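Local coordinates for protein putative transcription regulator (Lactobacillus plantarum WCFS1, PDB 3COL) that probably binds DNA as a dimeric transcription regulator of the TetR family, with a helix-turn-helix head and an all-helical body, at residues S106-Q111 and T162-T167; N67-T72 and Q94-Y99; G157-T162 and Q187-A192. All coordinates share one frame; numbering follows the deposited sequence.

Overall arrangement
From the N terminus, the chain runs through the N-terminal helices, which probably hold the TetR-type helix-turn-helix, and helix 54-67 into the loop where contact 2 begins. Contact 2 (67-72 with 94-99) closes a short excursion through helix 72-78 and fixes that loop on helix 85-102. Contact 1 (106-111 with 162-167) then opens on helix 106-117 and closes on helix 152-171. Contact 3 (157-162 with 187-192) opens within that span and closes after it, so contacts 1 and 3 cross and share Thr162, while contact 2 precedes both. Helix 152-171 joins helix 106-117 to helix 182-193; contacts 1 and 3 also touch the second subunit.

Contact 1: S106-Q111 and T162-T167; sequences SLTIIQ and TIHTHT
His164 swings its ring out toward Leu107 and Thr108 because CG stands anti to the backbone N (chi1 -172°), and Thr108 meets it with OG1 placed beside its own backbone N. The hydroxyl comes in at the ring edge, in plane, and Thr108 OG1 lies 2.6 Å from His164 NE2 in a hydrogen bond that either partner could donate. Leu107 covers one face: its CB sits 4.1 Å from the centroid of the His164 ring, a CH-pi contact displaced toward the CD2 side. Farther along the leucine, Leu107 CD2 reaches the root of the histidine, 3.8 Å from His164 CB, and also touches Ile163 CG2 at 4.1 Å. Helices 106-117 and 152-171 belong to the all-helical body that accompanies the helix-turn-helix head in TetR-family regulators, and their short segments cross at -125° with axes 10.1 Å apart. Gln111 approaches another part of the same ring edge with its extended chain, bringing OE1 3.3 Å from His164 CE1; the amide and ring planes are 63° apart. The imidazole is thus bonded at its edge by Thr108 and backed by an aliphatic carbon of Leu107, which probably limits how far it can turn. Beyond the leucine, Ser100 of helix 85-102 touches Leu107, while Ala115 of the second subunit packs against Gln111.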
loop_
_atom_site.group_PDB
_atom_site.type_symbol
_atom_site.label_atom_id
_atom_site.label_comp_id
_atom_site.label_asym_id
_atom_site.label_seq_id
_atom_site.Cartn_x
_atom_site.Cartn_y
_atom_site.Cartn_z
ATOM N N SER A 106 10.618 -3.699 5.525
ATOM C CA SER A 106 10.983 -2.287 5.436
ATOM C C SER A 106 9.876 -1.441 4.832
ATOM O O SER A 106 9.450 -0.438 5.408
ATOM C CB SER A 106 12.315 -2.122 4.686
ATOM O OG SER A 106 12.802 -0.816 4.877
ATOM N N LEU A 107 9.351 -1.882 3.694
ATOM C CA LEU A 107 8.313 -1.142 3.020
ATOM C C LEU A 107 7.056 -1.098 3.864
ATOM O O LEU A 107 6.360 -0.093 3.894
ATOM C CB LEU A 107 8.053 -1.750 1.629
ATOM C CG LEU A 107 8.845 -1.164 0.453
ATOM C CD1 LEU A 107 10.281 -1.316 0.660
ATOM C CD2 LEU A 107 8.455 -1.835 -0.890
ATOM N N THR A 108 6.776 -2.183 4.580
ATOM C CA THR A 108 5.627 -2.223 5.485
ATOM C C THR A 108 5.772 -1.146 6.563
ATOM O O THR A 108 4.804 -0.414 6.849
ATOM C CB THR A 108 5.481 -3.618 6.155
ATOM O OG1 THR A 108 5.224 -4.602 5.142
ATOM C CG2 THR A 108 4.320 -3.633 7.195
ATOM N N ILE A 109 6.976 -1.034 7.137
ATOM C CA ILE A 109 7.227 -0.073 8.215
ATOM C C ILE A 109 7.030 1.359 7.705
ATOM O O ILE A 109 6.334 2.148 8.352
ATOM C CB ILE A 109 8.652 -0.246 8.795
ATOM C CG1 ILE A 109 8.750 -1.532 9.648
ATOM C CG2 ILE A 109 9.098 1.005 9.622
ATOM C CD1 ILE A 109 10.177 -2.045 9.770
ATOM N N ILE A 110 7.673 1.670 6.568
ATOM C CA ILE A 110 7.580 2.976 5.887
ATOM C C ILE A 110 6.114 3.325 5.623
ATOM O O ILE A 110 5.658 4.413 5.953
ATOM C CB ILE A 110 8.368 2.986 4.552
ATOM C CG1 ILE A 110 9.893 2.911 4.803
ATOM C CG2 ILE A 110 8.027 4.253 3.652
ATOM C CD1 ILE A 110 10.702 2.549 3.574
ATOM N N GLN A 111 5.390 2.384 5.015
ATOM C CA GLN A 111 4.011 2.599 4.639
ATOM C C GLN A 111 3.174 2.935 5.861
ATOM O O GLN A 111 2.338 3.866 5.834
ATOM C CB GLN A 111 3.481 1.355 3.923
ATOM C CG GLN A 111 1.959 1.341 3.784
ATOM C CD GLN A 111 1.526 0.499 2.612
ATOM O OE1 GLN A 111 1.466 -0.738 2.702
ATOM N NE2 GLN A 111 1.225 1.158 1.491
ATOM N N THR A 162 3.489 -2.669 -5.980
ATOM C CA THR A 162 3.737 -3.968 -6.650
ATOM C C THR A 162 4.882 -4.740 -5.966
ATOM O O THR A 162 4.737 -5.918 -5.699
ATOM C CB THR A 162 4.071 -3.792 -8.154
ATOM O OG1 THR A 162 2.975 -3.110 -8.789
ATOM C CG2 THR A 162 4.312 -5.140 -8.880
ATOM N N ILE A 163 6.000 -4.054 -5.699
ATOM C CA ILE A 163 7.103 -4.671 -4.991
ATOM C C ILE A 163 6.715 -5.031 -3.564
ATOM O O ILE A 163 7.088 -6.087 -3.061
ATOM C CB ILE A 163 8.371 -3.782 -5.061
ATOM C CG1 ILE A 163 8.905 -3.784 -6.511
ATOM C CG2 ILE A 163 9.409 -4.231 -4.035
ATOM C CD1 ILE A 163 9.985 -2.687 -6.805
ATOM N N HIS A 164 5.959 -4.162 -2.899
ATOM C CA HIS A 164 5.576 -4.468 -1.544
ATOM C C HIS A 164 4.695 -5.728 -1.470
ATOM O O HIS A 164 4.964 -6.593 -0.666
ATOM C CB HIS A 164 4.896 -3.268 -0.881
ATOM C CG HIS A 164 4.659 -3.459 0.574
ATOM N ND1 HIS A 164 3.632 -2.846 1.246
ATOM C CD2 HIS A 164 5.313 -4.206 1.492
ATOM C CE1 HIS A 164 3.656 -3.215 2.517
ATOM N NE2 HIS A 164 4.664 -4.040 2.688
ATOM N N THR A 165 3.662 -5.812 -2.312
ATOM C CA THR A 165 2.759 -6.968 -2.377
ATOM C C THR A 165 3.533 -8.261 -2.663
ATOM O O THR A 165 3.326 -9.284 -2.012
ATOM C CB THR A 165 1.645 -6.768 -3.425
ATOM O OG1 THR A 165 0.911 -5.560 -3.141
ATOM C CG2 THR A 165 0.650 -7.926 -3.410
ATOM N N HIS A 166 4.431 -8.197 -3.627
ATOM C CA HIS A 166 5.259 -9.339 -4.011
ATOM C C HIS A 166 6.101 -9.787 -2.800
ATOM O O HIS A 166 6.209 -10.967 -2.517
ATOM C CB HIS A 166 6.122 -8.920 -5.225
ATOM C CG HIS A 166 7.030 -9.998 -5.748
ATOM N ND1 HIS A 166 6.583 -11.261 -6.087
ATOM C CD2 HIS A 166 8.353 -9.981 -6.037
ATOM C CE1 HIS A 166 7.597 -11.980 -6.544
ATOM N NE2 HIS A 166 8.682 -11.228 -6.520
ATOM N N THR A 167 6.666 -8.820 -2.068
ATOM C CA THR A 167 7.485 -9.114 -0.882
ATOM C C THR A 167 6.695 -9.796 0.239
ATOM O O THR A 167 7.135 -10.793 0.774
ATOM C CB THR A 167 8.115 -7.835 -0.335
ATOM O OG1 THR A 167 8.901 -7.241 -1.392
ATOM C CG2 THR A 167 9.011 -8.154 0.899
#

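Contact 2: N67-T72 and Q94-Y99; sequences NRILST and QQVYDY
Gln95 donates its side-chain amide to the backbone of the facing loop: NE2 lies 2.9 Å from Ile69 O, with an N-H...O angle of 157°. The amide meets the carbonyl almost head-on, and the oxygen lies close to the plane of the glutamine amide. A bend at chi2 (48°) turns the end of Gln95 back toward this carbonyl, after CG has left the helix anti to the backbone N. A second, weak hydrogen bond runs from Arg68 NH1 to Tyr99 OH, 2.9 Å apart. Here the phenol oxygen sits at the edge of the guanidinium, whose plane is only 20° from that of the ring. The same NH1 forms a salt bridge with Glu65, and Tyr99 OH is also hydrogen-bonded to Ser106, so the tyrosine joins the loop to the start of helix 106-117. Ile69 lies over the tyrosine, its CA 3.9 Å from the centroid of the Tyr99 ring in a CH-pi contact, while Ile69 CG1 packs 3.6 Å from Tyr99 CE2. A leucine in place of Tyr99 would probably cost Ser106 and Arg68 a hydroxyl partner and take from Ile69 CA the flat surface it rests on. Around this centre, Ile69 CG2 touches Val96 CG2 at 4.1 Å, and Leu70 CD2 lies 3.6 Å from Gln95 CG, the two side chains running past one another head to tail. Phe160 of helix 152-171 packs against both Ile69 and Val96. The contact anchors the loop after helix 54-67 to helix 85-102, consistent with the place where, in TetR-family folds, the DNA-binding head is joined to the helical body.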
loop_
_atom_site.group_PDB
_atom_site.type_symbol
_atom_site.label_atom_id
_atom_site.label_comp_id
_atom_site.label_asym_id
_atom_site.label_seq_id
_atom_site.Cartn_x
_atom_site.Cartn_y
_atom_site.Cartn_z
ATOM N N ASN A 67 16.387 5.526 4.028
ATOM C CA ASN A 67 17.794 5.650 3.639
ATOM C C ASN A 67 18.473 4.340 3.240
ATOM O O ASN A 67 19.487 4.337 2.560
ATOM C CB ASN A 67 18.569 6.391 4.723
ATOM C CG ASN A 67 18.443 7.894 4.574
ATOM O OD1 ASN A 67 17.544 8.526 5.142
ATOM N ND2 ASN A 67 19.315 8.469 3.755
ATOM N N ARG A 68 17.883 3.216 3.618
ATOM C CA ARG A 68 18.454 1.940 3.210
ATOM C C ARG A 68 18.118 1.561 1.753
ATOM O O ARG A 68 18.729 0.659 1.179
ATOM C CB ARG A 68 18.062 0.810 4.195
ATOM C CG ARG A 68 19.244 0.269 5.002
ATOM C CD ARG A 68 18.961 -1.131 5.591
ATOM N NE ARG A 68 18.582 -1.129 7.021
ATOM C CZ ARG A 68 17.332 -1.166 7.472
ATOM N NH1 ARG A 68 16.313 -1.176 6.614
ATOM N NH2 ARG A 68 17.100 -1.194 8.779
ATOM N N ILE A 69 17.161 2.241 1.145
ATOM C CA ILE A 69 16.739 1.836 -0.195
ATOM C C ILE A 69 17.833 2.041 -1.278
ATOM O O ILE A 69 18.206 1.080 -1.981
ATOM C CB ILE A 69 15.413 2.475 -0.590
ATOM C CG1 ILE A 69 14.359 2.205 0.498
ATOM C CG2 ILE A 69 14.955 1.958 -1.995
ATOM C CD1 ILE A 69 13.042 2.888 0.265
ATOM N N LEU A 70 18.372 3.256 -1.365
ATOM C CA LEU A 70 19.393 3.605 -2.355
ATOM C C LEU A 70 20.681 4.100 -1.716
ATOM O O LEU A 70 20.645 4.927 -0.810
ATOM C CB LEU A 70 18.869 4.720 -3.266
ATOM C CG LEU A 70 17.532 4.488 -3.959
ATOM C CD1 LEU A 70 16.971 5.791 -4.449
ATOM C CD2 LEU A 70 17.661 3.482 -5.085
ATOM N N SER A 71 21.819 3.630 -2.242
ATOM C CA SER A 71 23.133 4.101 -1.828
ATOM C C SER A 71 23.471 5.392 -2.554
ATOM O O SER A 71 22.738 5.811 -3.469
ATOM C CB SER A 71 24.191 3.053 -2.134
ATOM O OG SER A 71 24.466 2.996 -3.530
ATOM N N THR A 72 24.570 6.015 -2.129
ATOM C CA THR A 72 25.150 7.203 -2.773
ATOM C C THR A 72 25.547 6.890 -4.215
ATOM O O THR A 72 25.263 7.674 -5.121
ATOM C CB THR A 72 26.397 7.699 -2.001
ATOM O OG1 THR A 72 26.159 7.601 -0.588
ATOM C CG2 THR A 72 26.726 9.155 -2.356
ATOM N N GLN A 94 14.890 -1.880 -10.143
ATOM C CA GLN A 94 15.588 -3.112 -9.789
ATOM C C GLN A 94 16.223 -3.040 -8.383
ATOM O O GLN A 94 16.179 -4.017 -7.623
ATOM C CB GLN A 94 16.604 -3.489 -10.857
ATOM C CG GLN A 94 17.547 -4.596 -10.453
ATOM C CD GLN A 94 17.876 -5.432 -11.623
ATOM O OE1 GLN A 94 18.294 -4.923 -12.675
ATOM N NE2 GLN A 94 17.655 -6.732 -11.489
ATOM N N GLN A 95 16.799 -1.894 -8.041
ATOM C CA GLN A 95 17.275 -1.651 -6.665
ATOM C C GLN A 95 16.151 -1.715 -5.595
ATOM O O GLN A 95 16.297 -2.391 -4.575
ATOM C CB GLN A 95 18.027 -0.308 -6.595
ATOM C CG GLN A 95 18.645 0.029 -5.223
ATOM C CD GLN A 95 19.441 -1.129 -4.591
ATOM O OE1 GLN A 95 20.142 -1.888 -5.277
ATOM N NE2 GLN A 95 19.342 -1.251 -3.265
ATOM N N VAL A 96 15.032 -1.035 -5.820
ATOM C CA VAL A 96 13.882 -1.102 -4.854
ATOM C C VAL A 96 13.467 -2.563 -4.652
ATOM O O VAL A 96 13.256 -3.016 -3.537
ATOM C CB VAL A 96 12.675 -0.227 -5.318
ATOM C CG1 VAL A 96 11.453 -0.346 -4.323
ATOM C CG2 VAL A 96 13.060 1.222 -5.499
ATOM N N TYR A 97 13.375 -3.297 -5.752
ATOM C CA TYR A 97 13.050 -4.724 -5.761
ATOM C C TYR A 97 14.018 -5.556 -4.933
ATOM O O TYR A 97 13.587 -6.279 -4.023
ATOM C CB TYR A 97 12.987 -5.219 -7.215
ATOM C CG TYR A 97 12.691 -6.677 -7.421
ATOM C CD1 TYR A 97 11.379 -7.131 -7.573
ATOM C CD2 TYR A 97 13.744 -7.614 -7.504
ATOM C CE1 TYR A 97 11.111 -8.520 -7.780
ATOM C CE2 TYR A 97 13.498 -8.990 -7.723
ATOM C CZ TYR A 97 12.177 -9.431 -7.857
ATOM O OH TYR A 97 11.931 -10.789 -8.047
ATOM N N ASP A 98 15.318 -5.442 -5.222
ATOM C CA ASP A 98 16.336 -6.186 -4.447
ATOM C C ASP A 98 16.285 -5.778 -2.984
ATOM O O ASP A 98 16.318 -6.650 -2.092
ATOM C CB ASP A 98 17.752 -5.915 -4.962
ATOM C CG ASP A 98 18.011 -6.497 -6.355
ATOM O OD1 ASP A 98 17.295 -7.426 -6.792
ATOM O OD2 ASP A 98 18.983 -6.029 -6.991
ATOM N N TYR A 99 16.250 -4.461 -2.753
ATOM C CA TYR A 99 16.172 -3.905 -1.394
ATOM C C TYR A 99 15.015 -4.490 -0.595
ATOM O O TYR A 99 15.193 -4.933 0.533
ATOM C CB TYR A 99 16.066 -2.371 -1.365
ATOM C CG TYR A 99 15.818 -1.924 0.055
ATOM C CD1 TYR A 99 16.849 -1.978 1.008
ATOM C CD2 TYR A 99 14.547 -1.545 0.481
ATOM C CE1 TYR A 99 16.622 -1.622 2.307
ATOM C CE2 TYR A 99 14.314 -1.193 1.795
ATOM C CZ TYR A 99 15.353 -1.232 2.696
ATOM O OH TYR A 99 15.141 -0.888 4.016
#

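Contact 3: G157-T162 and Q187-A192; sequences GVVFST and QMIWDA
Ile189 lays its CG1-CD1 branch alongside Thr162, with Ile189 CG1 3.7 Å from Thr162 CG2, and the two side chains lie side by side, pointing opposite ways. The other branch is spent on a different neighbour: Ile189 CG2 meets Val159 CG2 at 3.8 Å, where the side chains meet nearly perpendicular. With CG1 held beside the backbone N (chi1 -66°) and CG2 anti to it, the isoleucine spreads its branches over residues one helical turn apart on the facing helix. Thr162 presents its methyl to this apolar surface and turns its hydroxyl back along its own helix, where OG1 donates to Val158 O at 2.7 Å. That carbonyl also accepts from Thr162 N, so two bonds from one residue grip it, and the buried hydroxyl has its acceptor within the helix. The threonine methyl has a further neighbour in the selenomethionine Met188, whose SE lies 4.1 Å from Thr162 CG2. At the other end of the contact Val158 CG2 fits against the small side chain of Ala192, 3.6 Å from its CB. All six touching residues are buried, and the segments run nearly antiparallel at 163°, with their axes 9.5 Å apart. Val158 and Ala192 each pack against their own counterpart in the second subunit, and Lys148 of that subunit forms a salt bridge with Asp191. The two helices therefore pack together where the subunits meet, consistent with a TetR-type helical dimer interface. Both helices also lean on helix 85-102: Phe160 packs on its Tyr92 and Val96, and Trp190 on its Thr86 and Ile89.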
loop_
_atom_site.group_PDB
_atom_site.type_symbol
_atom_site.label_atom_id
_atom_site.label_comp_id
_atom_site.label_asym_id
_atom_site.label_seq_id
_atom_site.Cartn_x
_atom_site.Cartn_y
_atom_site.Cartn_z
ATOM N N GLY A 157 3.884 5.031 -6.845
ATOM C CA GLY A 157 2.885 4.127 -6.237
ATOM C C GLY A 157 2.877 2.737 -6.850
ATOM O O GLY A 157 2.870 1.735 -6.118
ATOM N N VAL A 158 2.889 2.652 -8.180
ATOM C CA VAL A 158 2.911 1.360 -8.853
ATOM C C VAL A 158 4.209 0.562 -8.580
ATOM O O VAL A 158 4.153 -0.663 -8.363
ATOM C CB VAL A 158 2.580 1.460 -10.390
ATOM C CG1 VAL A 158 3.679 2.199 -11.184
ATOM C CG2 VAL A 158 2.436 0.067 -10.964
ATOM N N VAL A 159 5.355 1.257 -8.584
ATOM C CA VAL A 159 6.634 0.688 -8.223
ATOM C C VAL A 159 6.590 0.121 -6.810
ATOM O O VAL A 159 6.905 -1.051 -6.575
ATOM C CB VAL A 159 7.756 1.757 -8.316
ATOM C CG1 VAL A 159 9.145 1.205 -7.736
ATOM C CG2 VAL A 159 7.934 2.178 -9.739
ATOM N N PHE A 160 6.242 0.949 -5.851
ATOM C CA PHE A 160 6.316 0.517 -4.473
ATOM C C PHE A 160 5.256 -0.477 -4.081
ATOM O O PHE A 160 5.546 -1.448 -3.352
ATOM C CB PHE A 160 6.377 1.733 -3.525
ATOM C CG PHE A 160 7.759 2.299 -3.439
ATOM C CD1 PHE A 160 8.577 1.993 -2.368
ATOM C CD2 PHE A 160 8.279 3.074 -4.491
ATOM C CE1 PHE A 160 9.871 2.490 -2.318
ATOM C CE2 PHE A 160 9.551 3.555 -4.451
ATOM C CZ PHE A 160 10.363 3.260 -3.372
ATOM N N SER A 161 4.026 -0.255 -4.553
ATOM C CA SER A 161 2.908 -1.148 -4.181
ATOM C C SER A 161 3.066 -2.563 -4.724
ATOM O O SER A 161 2.842 -3.530 -4.003
ATOM C CB SER A 161 1.566 -0.559 -4.591
ATOM O OG SER A 161 0.538 -1.514 -4.439
ATOM N N THR A 162 3.489 -2.669 -5.980
ATOM C CA THR A 162 3.737 -3.968 -6.650
ATOM C C THR A 162 4.882 -4.740 -5.966
ATOM O O THR A 162 4.737 -5.918 -5.699
ATOM C CB THR A 162 4.071 -3.792 -8.154
ATOM O OG1 THR A 162 2.975 -3.110 -8.789
ATOM C CG2 THR A 162 4.312 -5.140 -8.880
ATOM N N GLN A 187 7.948 -6.382 -15.734
ATOM C CA GLN A 187 7.077 -6.248 -16.916
ATOM C C GLN A 187 5.731 -5.536 -16.548
ATOM O O GLN A 187 5.268 -4.616 -17.252
ATOM C CB GLN A 187 6.841 -7.594 -17.584
ATOM C CG GLN A 187 6.207 -7.482 -18.982
ATOM C CD GLN A 187 5.712 -8.833 -19.478
ATOM O OE1 GLN A 187 5.017 -9.575 -18.749
ATOM N NE2 GLN A 187 6.100 -9.184 -20.688
HETATM N N MSE A 188 5.125 -5.930 -15.437
HETATM C CA MSE A 188 3.897 -5.247 -14.972
HETATM C C MSE A 188 4.155 -3.748 -14.631
HETATM O O MSE A 188 3.429 -2.863 -15.078
HETATM C CB MSE A 188 3.275 -5.972 -13.781
HETATM C CG MSE A 188 2.331 -5.030 -12.976
HETATM SE SE MSE A 188 1.385 -5.999 -11.582
HETATM C CE MSE A 188 -0.065 -6.818 -12.577
ATOM N N ILE A 189 5.206 -3.476 -13.856
ATOM C CA ILE A 189 5.527 -2.108 -13.408
ATOM C C ILE A 189 5.882 -1.188 -14.568
ATOM O O ILE A 189 5.401 -0.066 -14.635
ATOM C CB ILE A 189 6.672 -2.127 -12.377
ATOM C CG1 ILE A 189 6.224 -2.843 -11.080
ATOM C CG2 ILE A 189 7.235 -0.709 -12.135
ATOM C CD1 ILE A 189 7.391 -3.173 -10.159
ATOM N N TRP A 190 6.723 -1.680 -15.481
ATOM C CA TRP A 190 7.155 -0.889 -16.641
ATOM C C TRP A 190 6.023 -0.639 -17.634
ATOM O O TRP A 190 5.889 0.471 -18.145
ATOM C CB TRP A 190 8.395 -1.529 -17.355
ATOM C CG TRP A 190 8.931 -0.705 -18.552
ATOM C CD1 TRP A 190 9.069 -1.134 -19.854
ATOM C CD2 TRP A 190 9.374 0.677 -18.547
ATOM N NE1 TRP A 190 9.567 -0.125 -20.632
ATOM C CE2 TRP A 190 9.748 0.999 -19.871
ATOM C CE3 TRP A 190 9.457 1.680 -17.552
ATOM C CZ2 TRP A 190 10.235 2.271 -20.227
ATOM C CZ3 TRP A 190 9.922 2.937 -17.900
ATOM C CH2 TRP A 190 10.306 3.233 -19.229
ATOM N N ASP A 191 5.234 -1.668 -17.950
ATOM C CA ASP A 191 3.979 -1.458 -18.730
ATOM C C ASP A 191 3.065 -0.378 -18.106
ATOM O O ASP A 191 2.511 0.482 -18.822
ATOM C CB ASP A 191 3.175 -2.761 -18.893
ATOM C CG ASP A 191 3.853 -3.750 -19.827
ATOM O OD1 ASP A 191 4.860 -3.361 -20.439
ATOM O OD2 ASP A 191 3.387 -4.909 -19.949
ATOM N N ALA A 192 2.875 -0.469 -16.788
ATOM C CA ALA A 192 2.037 0.518 -16.040
ATOM C C ALA A 192 2.567 1.924 -16.296
ATOM O O ALA A 192 1.813 2.796 -16.647
ATOM C CB ALA A 192 2.086 0.242 -14.579
#